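Local coordinates for protein inositol-1-monophosphatase (Nostoc sp., PDB 5ZHH) that probably hydrolyses inositol monophosphates to inositol and inorganic phosphate in a metal-dependent reaction, at residues A85-D90 and P213-A218. Sequence-based numbering, arbitrary orientation.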
loop_
_atom_site.group_PDB
_atom_site.type_symbol
_atom_site.label_atom_id
_atom_site.label_comp_id
_atom_site.label_asym_id
_atom_site.label_seq_id
_atom_site.Cartn_x
_atom_site.Cartn_y
_atom_site.Cartn_z
ATOM N N ALA A 85 12.559 14.494 -22.789
ATOM C CA ALA A 85 11.243 14.281 -23.386
ATOM C C ALA A 85 10.283 13.955 -22.248
ATOM O O ALA A 85 10.355 12.866 -21.662
ATOM C CB ALA A 85 11.285 13.167 -24.431
ATOM N N ILE A 86 9.401 14.905 -21.933
ATOM C CA ILE A 86 8.588 14.892 -20.717
ATOM C C ILE A 86 7.122 14.714 -21.090
ATOM O O ILE A 86 6.583 15.503 -21.874
ATOM C CB ILE A 86 8.753 16.200 -19.927
ATOM C CG1 ILE A 86 10.192 16.398 -19.470
ATOM C CG2 ILE A 86 7.806 16.223 -18.744
ATOM C CD1 ILE A 86 10.816 15.171 -18.940
ATOM N N ASP A 87 6.464 13.712 -20.503
ATOM C CA ASP A 87 5.003 13.701 -20.478
ATOM C C ASP A 87 4.543 13.836 -19.034
ATOM O O ASP A 87 4.678 12.878 -18.253
ATOM C CB ASP A 87 4.409 12.438 -21.105
ATOM C CG ASP A 87 2.919 12.595 -21.427
ATOM O OD1 ASP A 87 2.259 13.475 -20.829
ATOM O OD2 ASP A 87 2.399 11.846 -22.275
ATOM N N PRO A 88 4.000 14.989 -18.630
ATOM C CA PRO A 88 3.578 15.148 -17.231
ATOM C C PRO A 88 2.362 14.313 -16.875
ATOM O O PRO A 88 2.075 14.146 -15.684
ATOM C CB PRO A 88 3.268 16.646 -17.125
ATOM C CG PRO A 88 2.898 17.045 -18.531
ATOM C CD PRO A 88 3.770 16.204 -19.432
ATOM N N LEU A 89 1.628 13.808 -17.869
ATOM C CA LEU A 89 0.445 12.988 -17.607
ATOM C C LEU A 89 0.140 12.217 -18.897
ATOM O O LEU A 89 -0.605 12.694 -19.752
ATOM C CB LEU A 89 -0.732 13.833 -17.157
ATOM C CG LEU A 89 -2.097 13.190 -16.899
ATOM C CD1 LEU A 89 -1.963 11.871 -16.184
ATOM C CD2 LEU A 89 -2.971 14.151 -16.088
ATOM N N ASP A 90 0.735 11.034 -19.021
ATOM C CA ASP A 90 0.397 10.134 -20.117
ATOM C C ASP A 90 -0.845 9.346 -19.727
ATOM O O ASP A 90 -0.939 8.853 -18.600
ATOM C CB ASP A 90 1.551 9.183 -20.426
ATOM C CG ASP A 90 1.271 8.306 -21.632
ATOM O OD1 ASP A 90 0.748 8.829 -22.644
ATOM O OD2 ASP A 90 1.540 7.088 -21.554
ATOM N N PRO A 213 7.229 11.694 -29.059
ATOM C CA PRO A 213 8.477 11.341 -28.361
ATOM C C PRO A 213 8.322 11.228 -26.858
ATOM O O PRO A 213 8.833 10.272 -26.257
ATOM C CB PRO A 213 9.423 12.487 -28.745
ATOM C CG PRO A 213 8.898 12.985 -30.045
ATOM C CD PRO A 213 7.405 12.851 -29.955
ATOM N N TRP A 214 7.596 12.155 -26.232
ATOM C CA TRP A 214 7.466 12.100 -24.782
ATOM C C TRP A 214 6.692 10.871 -24.321
ATOM O O TRP A 214 6.812 10.485 -23.157
ATOM C CB TRP A 214 6.788 13.369 -24.266
ATOM C CG TRP A 214 5.612 13.777 -25.081
ATOM C CD1 TRP A 214 4.327 13.327 -24.955
ATOM C CD2 TRP A 214 5.601 14.734 -26.143
ATOM N NE1 TRP A 214 3.520 13.938 -25.889
ATOM C CE2 TRP A 214 4.278 14.809 -26.626
ATOM C CE3 TRP A 214 6.584 15.531 -26.738
ATOM C CZ2 TRP A 214 3.915 15.647 -27.678
ATOM C CZ3 TRP A 214 6.224 16.364 -27.776
ATOM C CH2 TRP A 214 4.898 16.417 -28.238
ATOM N N ASP A 215 5.936 10.230 -25.216
ATOM C CA ASP A 215 5.241 8.996 -24.859
ATOM C C ASP A 215 6.190 7.811 -24.731
ATOM O O ASP A 215 5.877 6.853 -24.014
ATOM C CB ASP A 215 4.171 8.633 -25.899
ATOM C CG ASP A 215 3.021 9.637 -25.975
ATOM O OD1 ASP A 215 2.682 10.266 -24.949
ATOM O OD2 ASP A 215 2.429 9.747 -27.079
ATOM N N VAL A 216 7.316 7.811 -25.448
ATOM C CA VAL A 216 8.063 6.574 -25.646
ATOM C C VAL A 216 9.520 6.641 -25.200
ATOM O O VAL A 216 10.118 5.577 -24.968
ATOM C CB VAL A 216 7.986 6.107 -27.117
ATOM C CG1 VAL A 216 6.533 5.901 -27.541
ATOM C CG2 VAL A 216 8.682 7.095 -28.039
ATOM N N VAL A 217 10.131 7.822 -25.076
ATOM C CA VAL A 217 11.578 7.887 -24.866
ATOM C C VAL A 217 11.972 7.158 -23.583
ATOM O O VAL A 217 12.880 6.318 -23.581
ATOM C CB VAL A 217 12.061 9.351 -24.861
ATOM C CG1 VAL A 217 13.470 9.451 -24.269
ATOM C CG2 VAL A 217 12.043 9.909 -26.273
ATOM N N ALA A 218 11.279 7.445 -22.476
ATOM C CA ALA A 218 11.612 6.780 -21.216
ATOM C C ALA A 218 11.412 5.272 -21.314
ATOM O O ALA A 218 12.261 4.494 -20.861
ATOM C CB ALA A 218 10.771 7.348 -20.076
HETATM O O HOH W 1 9.327 10.199 -21.975
#
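The carboxylates of D87, D90 and D215 converge where strand 82-90 meets the start of helix 213-225. D215 OD1 faces both of the others: it is 3.1 Å from D87 OD2 and 3.3 Å from D90 OD1. All three oxygens are acceptors, and these close pairs are not hydrogen bonds. The D215 plane is tilted 36° from that of D87. The side chain of D90 crosses that of D215 at roughly a right angle. D90 OD2 is held from elsewhere, by S190 OG and A192 N, and D215 OD2 accepts from S212 N. D87 and D90 belong to the DPLDGT motif of the inositol monophosphatase family, and W214 and D215 begin its WD motif. In relatives the three aspartates gather round magnesium ions, and the cluster here is consistent with such a site. D87 OD1 serves the backbone instead. L89 N reaches it at 3.0 Å from above the carboxylate plane, forming an Asx turn. With an alanine at D87, L89 N would probably lose this acceptor and the turn toward D90 would be less fixed. D87 OD2 also meets the edge of the W214 ring, 3.6 Å from CD1, with the carboxylate and ring planes 88° apart. W214 CG sits between its own backbone N and carbonyl carbon (chi1 44°), which turns CD1 toward D87. W214 CB lies 3.2 Å from I86 O. Further back, A85 CB packs on V217 CG2 at 3.8 Å. A water joins the two backbones, donating to A85 O at 2.9 Å and to W214 O at 2.8 Å.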